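Putative 2,5-diketo-D-gluconic acid reductase B (Sinorhizobium meliloti, PDB 3UP8) probably reduces methylglyoxal to hydroxyacetone with NADPH, as an aldo/keto reductase with a TIM-barrel fold. Local coordinates at residues A[120-130]-A[150-160]. Numbering follows the deposited sequence.
With ACT (acetate ion), chain C.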
ATOM      1  N   ASP A 120      -4.973   9.199 -18.003  1.00 16.25           N
ATOM      2  CA  ASP A 120      -5.371  10.562 -17.610  1.00 16.78           C
ATOM      3  C   ASP A 120      -5.700  10.719 -16.112  1.00 15.37           C
ATOM      4  O   ASP A 120      -5.970  11.824 -15.655  1.00 15.45           O
ATOM      5  CB  ASP A 120      -6.527  11.071 -18.478  1.00 17.18           C
ATOM      6  CG  ASP A 120      -7.865  10.410 -18.154  1.00 20.92           C
ATOM      7  OD1 ASP A 120      -7.928   9.214 -17.800  1.00 23.87           O
ATOM      8  OD2 ASP A 120      -8.885  11.120 -18.253  1.00 26.52           O
ATOM      9  N   HIS A 121      -5.676   9.621 -15.372  1.00 14.13           N
ATOM     10  CA  HIS A 121      -5.967   9.658 -13.930  1.00 13.82           C
ATOM     11  C   HIS A 121      -5.313   8.477 -13.235  1.00 13.52           C
ATOM     12  O   HIS A 121      -5.053   7.429 -13.854  1.00 13.04           O
ATOM     13  CB  HIS A 121      -7.484   9.616 -13.659  1.00 13.38           C
ATOM     14  CG  HIS A 121      -8.129   8.310 -14.007  1.00 14.52           C
ATOM     15  ND1 HIS A 121      -8.446   7.958 -15.302  1.00 14.74           N
ATOM     16  CD2 HIS A 121      -8.522   7.270 -13.229  1.00 15.99           C
ATOM     17  CE1 HIS A 121      -8.994   6.753 -15.311  1.00 15.67           C
ATOM     18  NE2 HIS A 121      -9.054   6.313 -14.065  1.00 15.96           N
ATOM     19  N   VAL A 122      -5.032   8.663 -11.956  1.00 13.06           N
ATOM     20  CA  VAL A 122      -4.735   7.551 -11.084  1.00 13.28           C
ATOM     21  C   VAL A 122      -5.950   7.297 -10.199  1.00 13.77           C
ATOM     22  O   VAL A 122      -6.761   8.189  -9.968  1.00 13.49           O
ATOM     23  CB  VAL A 122      -3.487   7.773 -10.216  1.00 13.46           C
ATOM     24  CG1 VAL A 122      -2.232   7.818 -11.094  1.00 14.45           C
ATOM     25  CG2 VAL A 122      -3.604   9.048  -9.356  1.00 12.54           C
ATOM     26  N   ASP A 123      -6.071   6.074  -9.708  1.00 13.39           N
ATOM     27  CA  ASP A 123      -7.136   5.780  -8.778  1.00 13.75           C
ATOM     28  C   ASP A 123      -6.857   6.399  -7.416  1.00 13.10           C
ATOM     29  O   ASP A 123      -7.789   6.847  -6.760  1.00 13.60           O
ATOM     30  CB  ASP A 123      -7.358   4.278  -8.679  1.00 13.36           C
ATOM     31  CG  ASP A 123      -7.794   3.681 -10.018  1.00 15.31           C
ATOM     32  OD1 ASP A 123      -9.009   3.589 -10.244  1.00 15.01           O
ATOM     33  OD2 ASP A 123      -6.931   3.361 -10.857  1.00 15.56           O
ATOM     34  N   LEU A 124      -5.582   6.459  -7.029  1.00 12.65           N
ATOM     35  CA  LEU A 124      -5.193   6.887  -5.689  1.00 11.67           C
ATOM     36  C   LEU A 124      -3.889   7.671  -5.724  1.00 11.73           C
ATOM     37  O   LEU A 124      -2.912   7.238  -6.360  1.00 11.51           O
ATOM     38  CB  LEU A 124      -5.023   5.667  -4.764  1.00 10.66           C
ATOM     39  CG  LEU A 124      -4.743   5.884  -3.268  1.00 10.17           C
ATOM     40  CD1 LEU A 124      -5.770   6.843  -2.591  1.00  8.11           C
ATOM     41  CD2 LEU A 124      -4.658   4.514  -2.497  1.00  8.54           C
ATOM     42  N   LEU A 125      -3.878   8.825  -5.056  1.00 10.51           N
ATOM     43  CA  LEU A 125      -2.668   9.633  -4.946  1.00 10.50           C
ATOM     44  C   LEU A 125      -2.392   9.900  -3.480  1.00 10.97           C
ATOM     45  O   LEU A 125      -3.272  10.373  -2.755  1.00 10.69           O
ATOM     46  CB  LEU A 125      -2.800  10.958  -5.707  1.00 10.79           C
ATOM     47  CG  LEU A 125      -1.563  11.864  -5.749  1.00 11.70           C
ATOM     48  CD1 LEU A 125      -0.454  11.216  -6.584  1.00  9.37           C
ATOM     49  CD2 LEU A 125      -1.880  13.263  -6.296  1.00 10.19           C
ATOM     50  N   LEU A 126      -1.176   9.576  -3.051  1.00 11.02           N
ATOM     51  CA  LEU A 126      -0.788   9.742  -1.651  1.00 11.74           C
ATOM     52  C   LEU A 126       0.298  10.791  -1.506  1.00 11.55           C
ATOM     53  O   LEU A 126       1.123  11.003  -2.396  1.00 11.87           O
ATOM     54  CB  LEU A 126      -0.281   8.414  -1.070  1.00 10.84           C
ATOM     55  CG  LEU A 126      -1.072   7.125  -1.314  1.00 11.51           C
ATOM     56  CD1 LEU A 126      -0.360   5.951  -0.642  1.00 12.81           C
ATOM     57  CD2 LEU A 126      -2.505   7.231  -0.796  1.00 12.01           C
ATOM     58  N   LEU A 127       0.284  11.450  -0.361  1.00 12.25           N
ATOM     59  CA  LEU A 127       1.443  12.165   0.121  1.00 12.37           C
ATOM     60  C   LEU A 127       2.364  11.093   0.686  1.00 12.81           C
ATOM     61  O   LEU A 127       1.976  10.329   1.591  1.00 12.68           O
ATOM     62  CB  LEU A 127       1.044  13.185   1.211  1.00 12.05           C
ATOM     63  CG  LEU A 127      -0.070  14.165   0.820  1.00 13.63           C
ATOM     64  CD1 LEU A 127      -0.553  14.998   2.018  1.00 13.44           C
ATOM     65  CD2 LEU A 127       0.368  15.086  -0.350  1.00 12.06           C
ATOM     66  N   HIS A 128       3.585  11.045   0.159  1.00 12.70           N
ATOM     67  CA  HIS A 128       4.495   9.931   0.450  1.00 13.86           C
ATOM     68  C   HIS A 128       5.007   9.914   1.893  1.00 13.59           C
ATOM     69  O   HIS A 128       5.075   8.859   2.517  1.00 13.99           O
ATOM     70  CB  HIS A 128       5.667   9.927  -0.552  1.00 13.52           C
ATOM     71  CG  HIS A 128       6.280   8.579  -0.763  1.00 14.78           C
ATOM     72  ND1 HIS A 128       6.919   8.230  -1.934  1.00 14.10           N
ATOM     73  CD2 HIS A 128       6.344   7.488   0.040  1.00 15.04           C
ATOM     74  CE1 HIS A 128       7.358   6.987  -1.841  1.00 14.35           C
ATOM     75  NE2 HIS A 128       7.017   6.511  -0.657  1.00 13.91           N
ATOM     76  N   TRP A 129       5.343  11.092   2.420  1.00 14.31           N
ATOM     77  CA  TRP A 129       5.862  11.239   3.770  1.00 14.16           C
ATOM     78  C   TRP A 129       5.298  12.519   4.372  1.00 14.78           C
ATOM     79  O   TRP A 129       5.049  13.470   3.637  1.00 15.35           O
ATOM     80  CB  TRP A 129       7.396  11.295   3.768  1.00 13.45           C
ATOM     81  CG  TRP A 129       8.021   9.961   3.487  1.00 14.38           C
ATOM     82  CD1 TRP A 129       8.360   9.462   2.272  1.00 13.44           C
ATOM     83  CD2 TRP A 129       8.340   8.946   4.445  1.00 12.94           C
ATOM     84  NE1 TRP A 129       8.881   8.196   2.406  1.00 12.52           N
ATOM     85  CE2 TRP A 129       8.868   7.855   3.733  1.00 13.56           C
ATOM     86  CE3 TRP A 129       8.228   8.857   5.840  1.00 14.41           C
ATOM     87  CZ2 TRP A 129       9.290   6.685   4.364  1.00 13.72           C
ATOM     88  CZ3 TRP A 129       8.653   7.687   6.470  1.00 14.08           C
ATOM     89  CH2 TRP A 129       9.161   6.615   5.724  1.00 12.68           C
ATOM     90  N   PRO A 130       5.109  12.554   5.709  1.00 14.93           N
ATOM     91  CA  PRO A 130       4.580  13.756   6.394  1.00 15.31           C
ATOM     92  C   PRO A 130       5.588  14.890   6.598  1.00 16.11           C
ATOM     93  O   PRO A 130       5.187  16.064   6.626  1.00 16.04           O
ATOM     94  CB  PRO A 130       4.139  13.215   7.755  1.00 15.16           C
ATOM     95  CG  PRO A 130       5.068  12.072   8.003  1.00 15.66           C
ATOM     96  CD  PRO A 130       5.252  11.420   6.642  1.00 14.37           C
ATOM     97  N   GLY A 150     -10.213  15.747 -11.829  1.00 16.06           N
ATOM     98  CA  GLY A 150     -10.487  14.452 -12.456  1.00 15.50           C
ATOM     99  C   GLY A 150      -9.221  13.652 -12.740  1.00 15.38           C
ATOM    100  O   GLY A 150      -9.250  12.634 -13.446  1.00 15.73           O
ATOM    101  N   LYS A 151      -8.112  14.087 -12.164  1.00 14.46           N
ATOM    102  CA  LYS A 151      -6.827  13.455 -12.405  1.00 15.03           C
ATOM    103  C   LYS A 151      -6.525  12.379 -11.372  1.00 14.22           C
ATOM    104  O   LYS A 151      -5.646  11.551 -11.575  1.00 13.33           O
ATOM    105  CB  LYS A 151      -5.724  14.502 -12.431  1.00 14.97           C
ATOM    106  CG  LYS A 151      -5.926  15.458 -13.614  1.00 16.67           C
ATOM    107  CD  LYS A 151      -4.828  16.465 -13.708  1.00 18.54           C
ATOM    108  CE  LYS A 151      -5.139  17.456 -14.849  1.00 16.80           C
ATOM    109  NZ  LYS A 151      -4.137  18.518 -14.781  1.00 16.47           N
ATOM    110  N   VAL A 152      -7.285  12.399 -10.284  1.00 13.99           N
ATOM    111  CA  VAL A 152      -7.106  11.482  -9.165  1.00 14.05           C
ATOM    112  C   VAL A 152      -8.497  11.126  -8.663  1.00 13.91           C
ATOM    113  O   VAL A 152      -9.287  12.023  -8.393  1.00 13.95           O
ATOM    114  CB  VAL A 152      -6.335  12.164  -8.010  1.00 14.65           C
ATOM    115  CG1 VAL A 152      -6.220  11.241  -6.811  1.00 14.74           C
ATOM    116  CG2 VAL A 152      -4.952  12.597  -8.455  1.00 14.98           C
ATOM    117  N   ARG A 153      -8.803   9.832  -8.533  1.00 12.83           N
ATOM    118  CA  ARG A 153     -10.135   9.428  -8.092  1.00 12.95           C
ATOM    119  C   ARG A 153     -10.252   9.561  -6.565  1.00 13.00           C
ATOM    120  O   ARG A 153     -11.254  10.067  -6.042  1.00 13.05           O
ATOM    121  CB  ARG A 153     -10.450   7.991  -8.548  1.00 13.03           C
ATOM    122  CG  ARG A 153     -10.602   7.821 -10.067  1.00 14.74           C
ATOM    123  CD  ARG A 153     -11.895   8.421 -10.628  1.00 19.25           C
ATOM    124  NE  ARG A 153     -11.926   8.373 -12.103  1.00 21.73           N
ATOM    125  CZ  ARG A 153     -11.470   9.333 -12.914  1.00 23.80           C
ATOM    126  NH1 ARG A 153     -10.933  10.449 -12.427  1.00 22.81           N
ATOM    127  NH2 ARG A 153     -11.541   9.165 -14.232  1.00 25.02           N
ATOM    128  N   HIS A 154      -9.213   9.117  -5.864  1.00 12.93           N
ATOM    129  CA  HIS A 154      -9.206   9.085  -4.408  1.00 13.55           C
ATOM    130  C   HIS A 154      -7.871   9.610  -3.914  1.00 12.91           C
ATOM    131  O   HIS A 154      -6.865   9.531  -4.622  1.00 12.93           O
ATOM    132  CB  HIS A 154      -9.421   7.651  -3.940  1.00 13.73           C
ATOM    133  CG  HIS A 154     -10.641   7.028  -4.521  1.00 14.09           C
ATOM    134  ND1 HIS A 154     -11.908   7.308  -4.059  1.00 13.98           N
ATOM    135  CD2 HIS A 154     -10.791   6.150  -5.539  1.00 14.28           C
ATOM    136  CE1 HIS A 154     -12.787   6.635  -4.778  1.00 14.86           C
ATOM    137  NE2 HIS A 154     -12.136   5.929  -5.683  1.00 12.86           N
ATOM    138  N   ILE A 155      -7.869  10.191  -2.720  1.00 11.97           N
ATOM    139  CA  ILE A 155      -6.645  10.757  -2.158  1.00 11.21           C
ATOM    140  C   ILE A 155      -6.292  10.076  -0.822  1.00 11.50           C
ATOM    141  O   ILE A 155      -7.171   9.581  -0.120  1.00 11.32           O
ATOM    142  CB  ILE A 155      -6.745  12.301  -1.989  1.00 11.56           C
ATOM    143  CG1 ILE A 155      -7.957  12.709  -1.119  1.00 11.34           C
ATOM    144  CG2 ILE A 155      -6.803  12.995  -3.358  1.00 10.78           C
ATOM    145  CD1 ILE A 155      -7.869  14.160  -0.622  1.00 10.21           C
ATOM    146  N   GLY A 156      -5.010  10.057  -0.484  1.00 10.56           N
ATOM    147  CA  GLY A 156      -4.582   9.502   0.787  1.00 10.98           C
ATOM    148  C   GLY A 156      -3.229   9.965   1.259  1.00 11.28           C
ATOM    149  O   GLY A 156      -2.636  10.914   0.701  1.00 11.00           O
ATOM    150  N   ILE A 157      -2.741   9.282   2.296  1.00 11.13           N
ATOM    151  CA  ILE A 157      -1.500   9.642   2.966  1.00 12.09           C
ATOM    152  C   ILE A 157      -0.609   8.436   3.183  1.00 12.48           C
ATOM    153  O   ILE A 157      -1.036   7.298   3.019  1.00 13.37           O
ATOM    154  CB  ILE A 157      -1.785  10.355   4.312  1.00 12.02           C
ATOM    155  CG1 ILE A 157      -2.649   9.443   5.212  1.00 11.88           C
ATOM    156  CG2 ILE A 157      -2.446  11.723   4.032  1.00 11.73           C
ATOM    157  CD1 ILE A 157      -3.144  10.070   6.505  1.00 14.00           C
ATOM    158  N   SER A 158       0.643   8.680   3.550  1.00 13.42           N
ATOM    159  CA  SER A 158       1.576   7.590   3.759  1.00 13.07           C
ATOM    160  C   SER A 158       2.548   7.990   4.841  1.00 13.38           C
ATOM    161  O   SER A 158       3.096   9.101   4.814  1.00 13.74           O
ATOM    162  CB  SER A 158       2.289   7.216   2.444  1.00 13.25           C
ATOM    163  OG  SER A 158       3.067   6.021   2.571  1.00 14.94           O
ATOM    164  N   ASN A 159       2.741   7.079   5.799  1.00 13.41           N
ATOM    165  CA  ASN A 159       3.680   7.232   6.900  1.00 13.39           C
ATOM    166  C   ASN A 159       3.297   8.346   7.863  1.00 13.67           C
ATOM    167  O   ASN A 159       4.166   8.932   8.519  1.00 13.50           O
ATOM    168  CB  ASN A 159       5.101   7.440   6.369  1.00 13.18           C
ATOM    169  CG  ASN A 159       5.529   6.332   5.430  1.00 14.77           C
ATOM    170  OD1 ASN A 159       5.659   5.183   5.846  1.00 14.78           O
ATOM    171  ND2 ASN A 159       5.725   6.663   4.154  1.00 11.93           N
ATOM    172  N   PHE A 160       2.002   8.636   7.937  1.00 13.62           N
ATOM    173  CA  PHE A 160       1.503   9.639   8.865  1.00 13.64           C
ATOM    174  C   PHE A 160       1.256   8.968  10.221  1.00 14.14           C
ATOM    175  O   PHE A 160       0.766   7.830  10.282  1.00 12.88           O
ATOM    176  CB  PHE A 160       0.183  10.222   8.351  1.00 13.74           C
ATOM    177  CG  PHE A 160       0.340  11.290   7.293  1.00 14.09           C
ATOM    178  CD1 PHE A 160      -0.495  12.412   7.295  1.00 13.47           C
ATOM    179  CD2 PHE A 160       1.303  11.180   6.294  1.00 13.79           C
ATOM    180  CE1 PHE A 160      -0.364  13.405   6.311  1.00 14.17           C
ATOM    181  CE2 PHE A 160       1.448  12.171   5.319  1.00 13.71           C
ATOM    182  CZ  PHE A 160       0.617  13.282   5.320  1.00 12.90           C
TER
HETATM  183  C   ACT C 276       8.034   3.291   0.495  1.00 26.00           C
HETATM  184  O   ACT C 276       7.122   2.625  -0.042  1.00 26.56           O
HETATM  185  OXT ACT C 276       8.465   4.238  -0.174  1.00 26.28           O
HETATM  186  CH3 ACT C 276       8.586   2.991   1.853  1.00 26.12           C
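Strands 122-127 and 152-158 are parallel neighbours in the eight-stranded barrel, and helix 136-148 makes the crossover between them. Parallel pairing rests on alternating bonds: Gly156 N gives to Leu125 O (2.9 Å), and Gly156 O takes Leu127 N. Leu126 CD2 lies 3.5 Å from Gly156 CA, close enough that a CB on the glycine would collide with it.

At the N-terminal end, Arg153 stacks its guanidinium face to face on the His121 imidazole, the two planes only 6° from parallel and their centres 3.8 Å apart. A bend at chi2 (-72°) folds the arginine back over the ring, and each partner of the stack is also held by a hydrogen bond: Arg153 NH1 reaches Gly150 O, while His121 ND1 meets Asp120 OD1 at 2.8 Å. That OD1 lies in the imidazole plane, whereas ND1 approaches from above the carboxylate plane.

At the C-terminal end, Asn159 ND2 donates to His128 O (2.8 Å), nearly in line with the C=O, and its amide stacks over one face of the Trp129 indole, planes 13° apart, with Asn159 ND2 3.4 Å from Trp129 CE2. Tyr206 holds Asn159 OD1, so both ends of the amide are gripped. With an alanine in place of Trp129, the amide would probably lose the flat surface it rests on and be freer to turn. One residue further on, Pro130 CB makes a CH-pi contact over the Phe160 ring, 4.0 Å from its centroid.

His128, predicted to bind substrate, donates from NE2 to OXT of an acetate, probably from the crystallisation liquor, at 2.7 Å; Tyr70, the predicted proton donor, also bonds this acetate. Such a pocket at the C-terminal strand ends is characteristic of the aldo/keto reductase TIM barrel.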